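Long-range contacts in nicotinate phosphoribosyltransferase (Vibrio cholerae, PDB 4HL7), which probably catalyses the ATP-driven formation of nicotinate mononucleotide from nicotinate and phosphoribosyl diphosphate, a step of NAD(+) biosynthesis: residues W148-V159 against L357-Y368; H232-L241 against L377-K387. All blocks are in the same frame, centred on the assembly; numbering follows the deposited sequence.

Contact 1. Residues W148-V159 against L357-Y368; sequences WAEVPADLPLKV and LANWRNAAGVEY
Trp148 receives the edge of Tyr368 on one face of its indole, while a water covers the opposite face near the rim and Trp360 CZ3 and Val366 O lie at its edge. The Trp148-Tyr368 pair is a T-shaped stack, planes at 85°, the tyrosine centroid 4.8 Å from that of the Trp148 five-membered ring. Tyr368 CB adds a CH-pi contact, 4.2 Å from the centroid of the Trp148 six-membered ring. Tyr368 OH is hydrogen-bonded to Asn355, and Arg143 of helix 131-147 touches both side chains.

A chi1 of -174° swings Trp360 away from its own backbone N into the other segment. Val151 CA sits over one face of its six-membered ring and Asn362 N over the opposite face, offset toward the rim; Glu150 OE2 and Trp148 CE3 lie at its edge, and Pro152 CD and Leu155 CD2, the latter 3.5 Å from Trp360 CD1, approach obliquely. Val151 and Leu357 meet tip to tip, CG2 to CD1, and Val159 CG2 rests 3.9 Å from Ala358 CB.

The polar link is the water, which donates to Glu150 OE2 and accepts from Asn362 ND2 at 2.9 Å. Asn362 OD1 takes Val366 N at 3.0 Å from well above its carbonyl plane, with weak bonds from Ala364 N and Gly365 N, anchoring the amide over the Asn362-Gly365 turn. The loop ahead of strand 372-380 is thus fixed to the link between helices 131-147 and 155-174, and the first turn of the latter, mainly by aromatic and aliphatic contact; at the polar rim the Trp360 edge hydrogens would mildly favour the Glu150 charge.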
loop_
_atom_site.group_PDB
_atom_site.type_symbol
_atom_site.label_atom_id
_atom_site.label_comp_id
_atom_site.label_asym_id
_atom_site.label_seq_id
_atom_site.Cartn_x
_atom_site.Cartn_y
_atom_site.Cartn_z
ATOM N N TRP A 148 10.025 -21.624 4.320
ATOM C CA TRP A 148 11.019 -20.983 5.172
ATOM C C TRP A 148 10.748 -21.236 6.600
ATOM O O TRP A 148 10.988 -20.400 7.452
ATOM C CB TRP A 148 11.094 -19.473 4.866
ATOM C CG TRP A 148 11.618 -19.282 3.472
ATOM C CD1 TRP A 148 10.898 -19.194 2.268
ATOM C CD2 TRP A 148 13.032 -19.282 3.077
ATOM N NE1 TRP A 148 11.754 -19.107 1.205
ATOM C CE2 TRP A 148 13.054 -19.175 1.627
ATOM C CE3 TRP A 148 14.248 -19.313 3.788
ATOM C CZ2 TRP A 148 14.239 -19.067 0.919
ATOM C CZ3 TRP A 148 15.452 -19.260 3.058
ATOM C CH2 TRP A 148 15.439 -19.157 1.653
ATOM N N ALA A 149 10.198 -22.410 6.873
ATOM C CA ALA A 149 9.730 -22.765 8.199
ATOM C C ALA A 149 10.899 -22.946 9.178
ATOM O O ALA A 149 10.749 -22.752 10.386
ATOM C CB ALA A 149 8.851 -24.022 8.114
ATOM N N GLU A 150 12.092 -23.220 8.662
ATOM C CA GLU A 150 13.243 -23.478 9.557
ATOM C C GLU A 150 14.063 -22.211 9.953
ATOM O O GLU A 150 15.072 -22.286 10.700
ATOM C CB GLU A 150 14.108 -24.644 9.006
ATOM C CG GLU A 150 14.831 -24.378 7.668
ATOM C CD GLU A 150 13.968 -23.758 6.533
ATOM O OE1 GLU A 150 12.774 -24.139 6.336
ATOM O OE2 GLU A 150 14.501 -22.888 5.809
ATOM N N VAL A 151 13.635 -21.047 9.486
ATOM C CA VAL A 151 14.306 -19.807 9.883
ATOM C C VAL A 151 14.410 -19.764 11.413
ATOM O O VAL A 151 13.431 -19.979 12.078
ATOM C CB VAL A 151 13.548 -18.565 9.368
ATOM C CG1 VAL A 151 14.115 -17.288 9.970
ATOM C CG2 VAL A 151 13.591 -18.542 7.850
ATOM N N PRO A 152 15.601 -19.467 11.970
ATOM C CA PRO A 152 15.669 -19.341 13.447
ATOM C C PRO A 152 14.680 -18.287 13.991
ATOM O O PRO A 152 14.662 -17.140 13.533
ATOM C CB PRO A 152 17.104 -18.877 13.695
ATOM C CG PRO A 152 17.845 -19.261 12.459
ATOM C CD PRO A 152 16.858 -19.049 11.333
ATOM N N ALA A 153 13.887 -18.663 14.990
ATOM C CA ALA A 153 12.793 -17.776 15.403
ATOM C C ALA A 153 13.286 -16.421 15.950
ATOM O O ALA A 153 12.592 -15.436 15.833
ATOM C CB ALA A 153 11.848 -18.470 16.378
ATOM N N ASP A 154 14.509 -16.365 16.478
ATOM C CA ASP A 154 15.002 -15.080 16.950
ATOM C C ASP A 154 15.703 -14.220 15.890
ATOM O O ASP A 154 16.089 -13.109 16.173
ATOM C CB ASP A 154 15.894 -15.251 18.179
ATOM C CG ASP A 154 17.028 -16.232 17.957
ATOM O OD1 ASP A 154 17.473 -16.417 16.798
ATOM O OD2 ASP A 154 17.485 -16.820 18.961
ATOM N N LEU A 155 15.872 -14.746 14.684
ATOM C CA LEU A 155 16.562 -13.982 13.617
ATOM C C LEU A 155 15.908 -12.655 13.233
ATOM O O LEU A 155 16.587 -11.656 13.148
ATOM C CB LEU A 155 16.785 -14.839 12.366
ATOM C CG LEU A 155 17.607 -14.152 11.257
ATOM C CD1 LEU A 155 18.996 -13.726 11.757
ATOM C CD2 LEU A 155 17.772 -15.117 10.107
ATOM N N PRO A 156 14.566 -12.632 12.982
ATOM C CA PRO A 156 14.026 -11.367 12.532
ATOM C C PRO A 156 14.266 -10.249 13.541
ATOM O O PRO A 156 14.633 -9.137 13.146
ATOM C CB PRO A 156 12.507 -11.654 12.352
ATOM C CG PRO A 156 12.433 -13.144 12.202
ATOM C CD PRO A 156 13.568 -13.712 12.995
ATOM N N LEU A 157 14.130 -10.524 14.842
ATOM C CA LEU A 157 14.365 -9.442 15.793
ATOM C C LEU A 157 15.868 -9.119 15.967
ATOM O O LEU A 157 16.213 -7.951 16.226
ATOM C CB LEU A 157 13.709 -9.720 17.148
ATOM C CG LEU A 157 12.202 -9.491 17.257
ATOM C CD1 LEU A 157 11.761 -9.853 18.686
ATOM C CD2 LEU A 157 11.828 -8.051 16.887
ATOM N N LYS A 158 16.741 -10.106 15.794
ATOM C CA LYS A 158 18.198 -9.823 15.887
ATOM C C LYS A 158 18.544 -8.842 14.783
ATOM O O LYS A 158 19.344 -7.916 14.974
ATOM C CB LYS A 158 19.093 -11.096 15.763
ATOM C CG LYS A 158 19.236 -11.917 17.056
ATOM C CD LYS A 158 20.320 -13.003 16.963
ATOM N N VAL A 159 17.971 -9.071 13.602
ATOM C CA VAL A 159 18.291 -8.257 12.429
ATOM C C VAL A 159 17.792 -6.843 12.682
ATOM O O VAL A 159 18.487 -5.839 12.397
ATOM C CB VAL A 159 17.620 -8.810 11.135
ATOM C CG1 VAL A 159 17.700 -7.776 10.008
ATOM C CG2 VAL A 159 18.274 -10.118 10.720
ATOM N N LEU A 357 15.530 -10.769 6.436
ATOM C CA LEU A 357 16.303 -11.775 7.200
ATOM C C LEU A 357 17.792 -11.598 6.907
ATOM O O LEU A 357 18.609 -12.492 7.173
ATOM C CB LEU A 357 15.880 -13.221 6.831
ATOM C CG LEU A 357 14.409 -13.531 7.156
ATOM C CD1 LEU A 357 14.092 -14.990 6.855
ATOM C CD2 LEU A 357 14.207 -13.240 8.629
ATOM N N ALA A 358 18.121 -10.425 6.389
ATOM C CA ALA A 358 19.505 -10.073 6.098
ATOM C C ALA A 358 20.178 -11.181 5.246
ATOM O O ALA A 358 21.279 -11.589 5.522
ATOM C CB ALA A 358 20.282 -9.811 7.402
ATOM N N ASN A 359 19.489 -11.658 4.219
ATOM C CA ASN A 359 20.093 -12.574 3.261
ATOM C C ASN A 359 20.400 -13.933 3.857
ATOM O O ASN A 359 21.224 -14.664 3.333
ATOM C CB ASN A 359 21.397 -11.989 2.658
ATOM C CG ASN A 359 21.150 -10.721 1.868
ATOM O OD1 ASN A 359 20.070 -10.526 1.305
ATOM N ND2 ASN A 359 22.158 -9.846 1.817
ATOM N N TRP A 360 19.777 -14.247 4.988
ATOM C CA TRP A 360 19.908 -15.547 5.606
ATOM C C TRP A 360 19.845 -16.686 4.593
ATOM O O TRP A 360 18.958 -16.724 3.787
ATOM C CB TRP A 360 18.815 -15.737 6.655
ATOM C CG TRP A 360 19.023 -17.032 7.418
ATOM C CD1 TRP A 360 19.958 -17.286 8.408
ATOM C CD2 TRP A 360 18.271 -18.284 7.263
ATOM N NE1 TRP A 360 19.848 -18.597 8.866
ATOM C CE2 TRP A 360 18.817 -19.222 8.241
ATOM C CE3 TRP A 360 17.223 -18.684 6.464
ATOM C CZ2 TRP A 360 18.348 -20.512 8.358
ATOM C CZ3 TRP A 360 16.730 -19.973 6.607
ATOM C CH2 TRP A 360 17.282 -20.868 7.530
ATOM N N ARG A 361 20.784 -17.627 4.640
ATOM C CA ARG A 361 20.762 -18.742 3.680
ATOM C C ARG A 361 20.134 -19.948 4.357
ATOM O O ARG A 361 20.499 -20.282 5.514
ATOM C CB ARG A 361 22.197 -19.138 3.234
ATOM C CG ARG A 361 22.898 -18.141 2.322
ATOM C CD ARG A 361 24.327 -18.579 1.901
ATOM N NE ARG A 361 24.884 -17.534 1.027
ATOM C CZ ARG A 361 24.582 -17.383 -0.283
ATOM N NH1 ARG A 361 23.799 -18.260 -0.914
ATOM N NH2 ARG A 361 25.084 -16.364 -0.975
ATOM N N ASN A 362 19.284 -20.675 3.625
ATOM C CA ASN A 362 18.774 -21.933 4.143
ATOM C C ASN A 362 19.840 -23.028 4.075
ATOM O O ASN A 362 20.981 -22.764 3.638
ATOM C CB ASN A 362 17.473 -22.337 3.426
ATOM C CG ASN A 362 17.699 -22.772 1.980
ATOM O OD1 ASN A 362 18.844 -23.020 1.540
ATOM N ND2 ASN A 362 16.605 -22.894 1.237
ATOM N N ALA A 363 19.493 -24.245 4.500
ATOM C CA ALA A 363 20.470 -25.321 4.621
ATOM C C ALA A 363 21.058 -25.670 3.248
ATOM O O ALA A 363 22.166 -26.196 3.159
ATOM C CB ALA A 363 19.847 -26.563 5.255
ATOM N N ALA A 364 20.302 -25.399 2.191
ATOM C CA ALA A 364 20.788 -25.692 0.851
ATOM C C ALA A 364 21.599 -24.517 0.289
ATOM O O ALA A 364 22.199 -24.634 -0.781
ATOM C CB ALA A 364 19.644 -26.083 -0.084
ATOM N N GLY A 365 21.638 -23.410 1.024
ATOM C CA GLY A 365 22.548 -22.305 0.728
ATOM C C GLY A 365 21.884 -21.227 -0.069
ATOM O O GLY A 365 22.547 -20.324 -0.605
ATOM N N VAL A 366 20.560 -21.300 -0.173
ATOM C CA VAL A 366 19.814 -20.310 -0.933
ATOM C C VAL A 366 19.563 -19.084 -0.047
ATOM O O VAL A 366 19.024 -19.239 1.057
ATOM C CB VAL A 366 18.445 -20.879 -1.357
ATOM C CG1 VAL A 366 17.641 -19.863 -2.179
ATOM C CG2 VAL A 366 18.597 -22.200 -2.089
ATOM N N GLU A 367 19.911 -17.878 -0.531
ATOM C CA GLU A 367 19.644 -16.616 0.213
ATOM C C GLU A 367 18.154 -16.267 0.242
ATOM O O GLU A 367 17.465 -16.292 -0.802
ATOM C CB GLU A 367 20.364 -15.408 -0.387
ATOM C CG GLU A 367 21.854 -15.339 -0.092
ATOM C CD GLU A 367 22.530 -14.293 -0.957
ATOM O OE1 GLU A 367 22.624 -13.142 -0.511
ATOM O OE2 GLU A 367 22.921 -14.621 -2.101
ATOM N N TYR A 368 17.668 -15.939 1.439
ATOM C CA TYR A 368 16.274 -15.577 1.596
ATOM C C TYR A 368 15.998 -14.273 0.882
ATOM O O TYR A 368 16.763 -13.331 1.027
ATOM C CB TYR A 368 15.919 -15.408 3.066
ATOM C CG TYR A 368 14.494 -14.986 3.202
ATOM C CD1 TYR A 368 13.458 -15.936 3.034
ATOM C CD2 TYR A 368 14.149 -13.636 3.428
ATOM C CE1 TYR A 368 12.111 -15.547 3.101
ATOM C CE2 TYR A 368 12.806 -13.248 3.486
ATOM C CZ TYR A 368 11.803 -14.207 3.327
ATOM O OH TYR A 368 10.485 -13.824 3.386
HETATM O O HOH W 1 14.388 -22.684 3.040
#

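Contact 2. Residues H232-L241 against L377-K387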
loop_
_atom_site.group_PDB
_atom_site.type_symbol
_atom_site.label_atom_id
_atom_site.label_comp_id
_atom_site.label_asym_id
_atom_site.label_seq_id
_atom_site.Cartn_x
_atom_site.Cartn_y
_atom_site.Cartn_z
ATOM N N HIS A 232 -3.330 4.477 -5.020
ATOM C CA HIS A 232 -3.501 4.794 -6.469
ATOM C C HIS A 232 -4.862 4.357 -7.016
ATOM O O HIS A 232 -5.433 5.013 -7.858
ATOM C CB HIS A 232 -2.450 4.073 -7.312
ATOM C CG HIS A 232 -1.065 4.541 -7.017
ATOM N ND1 HIS A 232 -0.218 3.815 -6.283
ATOM C CD2 HIS A 232 -0.413 5.748 -7.327
ATOM C CE1 HIS A 232 0.945 4.533 -6.108
ATOM N NE2 HIS A 232 0.813 5.704 -6.759
ATOM N N GLU A 233 -5.399 3.256 -6.495
ATOM C CA GLU A 233 -6.688 2.740 -7.044
ATOM C C GLU A 233 -7.812 3.689 -6.964
ATOM O O GLU A 233 -8.663 3.655 -7.815
ATOM C CB GLU A 233 -7.114 1.387 -6.366
ATOM C CG GLU A 233 -7.581 1.541 -4.981
ATOM C CD GLU A 233 -8.151 0.225 -4.401
ATOM O OE1 GLU A 233 -9.263 -0.236 -4.845
ATOM O OE2 GLU A 233 -7.515 -0.263 -3.443
ATOM N N TRP A 234 -7.805 4.615 -5.988
ATOM C CA TRP A 234 -8.866 5.614 -5.935
ATOM C C TRP A 234 -8.778 6.523 -7.179
ATOM O O TRP A 234 -9.759 6.796 -7.899
ATOM C CB TRP A 234 -8.674 6.414 -4.643
ATOM C CG TRP A 234 -9.615 7.571 -4.467
ATOM C CD1 TRP A 234 -9.303 8.927 -4.465
ATOM C CD2 TRP A 234 -11.049 7.498 -4.224
ATOM N NE1 TRP A 234 -10.433 9.693 -4.190
ATOM C CE2 TRP A 234 -11.519 8.877 -4.062
ATOM C CE3 TRP A 234 -11.967 6.450 -4.105
ATOM C CZ2 TRP A 234 -12.841 9.175 -3.788
ATOM C CZ3 TRP A 234 -13.331 6.761 -3.852
ATOM C CH2 TRP A 234 -13.747 8.088 -3.661
ATOM N N PHE A 235 -7.551 6.914 -7.514
ATOM C CA PHE A 235 -7.371 7.798 -8.717
ATOM C C PHE A 235 -7.591 7.026 -10.027
ATOM O O PHE A 235 -8.164 7.551 -11.024
ATOM C CB PHE A 235 -5.953 8.355 -8.653
ATOM C CG PHE A 235 -5.738 9.192 -7.418
ATOM C CD1 PHE A 235 -5.278 8.622 -6.248
ATOM C CD2 PHE A 235 -6.121 10.511 -7.397
ATOM C CE1 PHE A 235 -5.174 9.393 -5.084
ATOM C CE2 PHE A 235 -6.033 11.273 -6.217
ATOM C CZ PHE A 235 -5.540 10.704 -5.075
HETATM N N MSE A 236 -7.139 5.766 -10.033
HETATM C CA MSE A 236 -7.263 4.941 -11.255
HETATM C C MSE A 236 -8.735 4.648 -11.498
HETATM O O MSE A 236 -9.197 4.755 -12.615
HETATM C CB MSE A 236 -6.516 3.595 -10.987
HETATM C CG MSE A 236 -5.004 3.846 -11.047
HETATM SE SE MSE A 236 -4.111 2.264 -10.235
HETATM C CE MSE A 236 -4.271 1.130 -11.827
ATOM N N GLY A 237 -9.489 4.281 -10.438
ATOM C CA GLY A 237 -10.934 3.991 -10.632
ATOM C C GLY A 237 -11.662 5.175 -11.281
ATOM O O GLY A 237 -12.570 5.003 -12.083
ATOM N N HIS A 238 -11.286 6.397 -10.906
ATOM C CA HIS A 238 -11.914 7.588 -11.533
ATOM C C HIS A 238 -11.731 7.714 -13.011
ATOM O O HIS A 238 -12.484 8.431 -13.672
ATOM C CB HIS A 238 -11.547 8.884 -10.780
ATOM C CG HIS A 238 -12.347 9.049 -9.499
ATOM N ND1 HIS A 238 -12.025 8.394 -8.366
ATOM C CD2 HIS A 238 -13.573 9.680 -9.249
ATOM C CE1 HIS A 238 -12.950 8.664 -7.398
ATOM N NE2 HIS A 238 -13.895 9.455 -7.939
ATOM N N GLN A 239 -10.752 7.012 -13.577
ATOM C CA GLN A 239 -10.589 6.960 -15.063
ATOM C C GLN A 239 -11.750 6.295 -15.777
ATOM O O GLN A 239 -11.937 6.448 -16.990
ATOM C CB GLN A 239 -9.263 6.238 -15.456
ATOM C CG GLN A 239 -8.034 6.977 -14.948
ATOM C CD GLN A 239 -6.791 6.092 -15.016
ATOM O OE1 GLN A 239 -6.819 5.058 -15.657
ATOM N NE2 GLN A 239 -5.704 6.491 -14.330
ATOM N N ALA A 240 -12.473 5.488 -15.040
ATOM C CA ALA A 240 -13.675 4.841 -15.539
ATOM C C ALA A 240 -14.959 5.627 -15.189
ATOM O O ALA A 240 -15.972 5.527 -15.923
ATOM C CB ALA A 240 -13.787 3.414 -14.976
ATOM N N LEU A 241 -14.930 6.379 -14.100
ATOM C CA LEU A 241 -16.150 6.961 -13.548
ATOM C C LEU A 241 -16.428 8.394 -14.070
ATOM O O LEU A 241 -17.633 8.820 -14.103
ATOM C CB LEU A 241 -16.040 7.020 -11.997
ATOM C CG LEU A 241 -15.812 5.647 -11.349
ATOM C CD1 LEU A 241 -15.624 5.844 -9.853
ATOM C CD2 LEU A 241 -17.054 4.847 -11.597
ATOM N N LEU A 377 -5.370 -2.828 -9.699
ATOM C CA LEU A 377 -6.746 -2.620 -10.132
ATOM C C LEU A 377 -6.703 -2.655 -11.646
ATOM O O LEU A 377 -5.969 -1.885 -12.271
ATOM C CB LEU A 377 -7.254 -1.248 -9.612
ATOM C CG LEU A 377 -8.652 -0.901 -10.164
ATOM C CD1 LEU A 377 -9.656 -1.851 -9.542
ATOM C CD2 LEU A 377 -9.002 0.556 -9.812
ATOM N N ALA A 378 -7.410 -3.611 -12.235
ATOM C CA ALA A 378 -7.340 -3.838 -13.685
ATOM C C ALA A 378 -8.479 -3.116 -14.384
ATOM O O ALA A 378 -8.338 -2.732 -15.510
ATOM C CB ALA A 378 -7.426 -5.315 -14.015
ATOM N N GLU A 379 -9.629 -3.009 -13.723
ATOM C CA GLU A 379 -10.849 -2.664 -14.424
ATOM C C GLU A 379 -11.840 -2.078 -13.426
ATOM O O GLU A 379 -11.896 -2.500 -12.282
ATOM C CB GLU A 379 -11.464 -3.960 -14.994
ATOM C CG GLU A 379 -12.633 -3.794 -15.915
ATOM C CD GLU A 379 -13.138 -5.156 -16.395
ATOM O OE1 GLU A 379 -12.515 -5.715 -17.317
ATOM O OE2 GLU A 379 -14.110 -5.689 -15.807
ATOM N N CYS A 380 -12.660 -1.153 -13.894
ATOM C CA CYS A 380 -13.684 -0.527 -13.054
ATOM C C CYS A 380 -14.886 -0.231 -13.959
ATOM O O CYS A 380 -14.720 0.339 -15.054
ATOM C CB CYS A 380 -13.141 0.788 -12.522
ATOM S SG CYS A 380 -14.290 1.687 -11.450
ATOM N N GLN A 381 -16.083 -0.634 -13.501
ATOM C CA GLN A 381 -17.308 -0.567 -14.330
ATOM C C GLN A 381 -17.096 -1.183 -15.680
ATOM O O GLN A 381 -17.632 -0.705 -16.686
ATOM C CB GLN A 381 -17.798 0.897 -14.492
ATOM C CG GLN A 381 -18.339 1.519 -13.241
ATOM C CD GLN A 381 -19.544 0.791 -12.703
ATOM O OE1 GLN A 381 -19.429 -0.334 -12.223
ATOM N NE2 GLN A 381 -20.727 1.403 -12.828
ATOM N N GLY A 382 -16.320 -2.273 -15.711
ATOM C CA GLY A 382 -16.057 -3.001 -16.955
ATOM C C GLY A 382 -15.150 -2.279 -17.940
ATOM O O GLY A 382 -15.096 -2.655 -19.115
ATOM N N ARG A 383 -14.504 -1.217 -17.480
ATOM C CA ARG A 383 -13.628 -0.378 -18.331
ATOM C C ARG A 383 -12.194 -0.487 -17.832
ATOM O O ARG A 383 -11.979 -0.584 -16.615
ATOM C CB ARG A 383 -14.074 1.108 -18.249
ATOM C CG ARG A 383 -15.556 1.326 -18.657
ATOM C CD ARG A 383 -16.263 2.411 -17.824
ATOM N NE ARG A 383 -17.718 2.270 -17.956
ATOM C CZ ARG A 383 -18.583 3.232 -17.645
ATOM N NH1 ARG A 383 -18.146 4.396 -17.206
ATOM N NH2 ARG A 383 -19.895 3.019 -17.785
ATOM N N PRO A 384 -11.214 -0.408 -18.744
ATOM C CA PRO A 384 -9.822 -0.457 -18.265
ATOM C C PRO A 384 -9.447 0.780 -17.460
ATOM O O PRO A 384 -10.001 1.886 -17.705
ATOM C CB PRO A 384 -8.951 -0.444 -19.563
ATOM C CG PRO A 384 -9.902 -0.433 -20.705
ATOM C CD PRO A 384 -11.314 -0.149 -20.189
ATOM N N VAL A 385 -8.458 0.646 -16.588
ATOM C CA VAL A 385 -7.884 1.806 -15.874
ATOM C C VAL A 385 -6.368 1.561 -15.831
ATOM O O VAL A 385 -5.911 0.446 -16.088
ATOM C CB VAL A 385 -8.453 1.966 -14.439
ATOM C CG1 VAL A 385 -9.976 2.188 -14.476
ATOM C CG2 VAL A 385 -8.058 0.748 -13.566
ATOM N N ALA A 386 -5.593 2.599 -15.596
ATOM C CA ALA A 386 -4.117 2.441 -15.719
ATOM C C ALA A 386 -3.351 3.278 -14.735
ATOM O O ALA A 386 -3.826 4.293 -14.279
ATOM C CB ALA A 386 -3.648 2.778 -17.106
ATOM N N LYS A 387 -2.151 2.805 -14.400
ATOM C CA LYS A 387 -1.220 3.619 -13.657
ATOM C C LYS A 387 -0.002 3.815 -14.529
ATOM O O LYS A 387 0.489 2.875 -15.155
ATOM C CB LYS A 387 -0.776 2.939 -12.365
ATOM C CG LYS A 387 0.188 3.775 -11.557
ATOM C CD LYS A 387 0.479 3.071 -10.260
ATOM C CE LYS A 387 1.821 3.481 -9.745
ATOM N NZ LYS A 387 2.257 2.430 -8.792
HETATM O O HOH W 2 -12.026 3.708 -18.159
#
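With chi1 at -179° and the later torsions near trans, Lys387 runs out straight, which lays its aliphatic end over the imidazole of His232. CE stands 3.8 Å from the centroid of the His232 ring, almost on the ring normal, a CH-pi contact, and NZ reaches over the same ring. His232 is the predicted autophosphorylation site, unmodified here; its NE2 is hydrogen-bonded to Asp269.

One helical turn on, Met236, modelled as selenomethionine, bends at its last torsion and puts CE 3.5 Å from Leu377 O, with SE and CE also against Lys387 CB. Its CB touches Leu377 CD2 and Val385 CG2.

Gln239 is extended beyond CG and pairs its terminal amide with the N-H and C=O of Ala386. Ala386 N donates to Gln239 OE1 at 2.7 Å, while Gln239 NE2 donates to Ala386 O at 2.9 Å (157°), in the plane of that carbonyl. These two bonds fix the amide's rotation.

At the helix's end Ala240 CB packs 3.7 Å from Cys380 CB, and Arg383 NH1 donates to Ala240 O at 2.8 Å. A cation here would suit the partial negative charge of a helix C terminus. A water donates to both Gln239 O and Pro384 O.

Helix 232-241 packs over strand 377-380, axes 7.7 Å apart at closest approach, with a signed crossing angle of -32°. Leu377 also touches Val39 and Tyr41 of strand 38-46, its neighbour in the antiparallel sheet. Helix 247-258 meets the helix at Phe235 and His238, and helix 400-409 covers Gln239, Pro384 and Ala386.

How the contacts relate
The chain first lays down 148-159, at the entry to helix 155-174, and then 232-241. It returns with 357-368 to close contact 1, and soon afterwards with 377-387 to close contact 2. The two loops therefore cross: both enclose the strands from 265-267 to 344-349 of the parallel sheet, whereas 181-183 and 210-213 fall within contact 1 alone. Contact 1 ties the loop preceding strand 372-380 to the region where helix 155-174 begins; contact 2 ties the end of that strand and its hairpin partner 383-384, with the residues after it, to helix 232-241. Their centres are about 39 Å apart, on opposite sides of the chain's centre, and their nearest atoms about 22 Å.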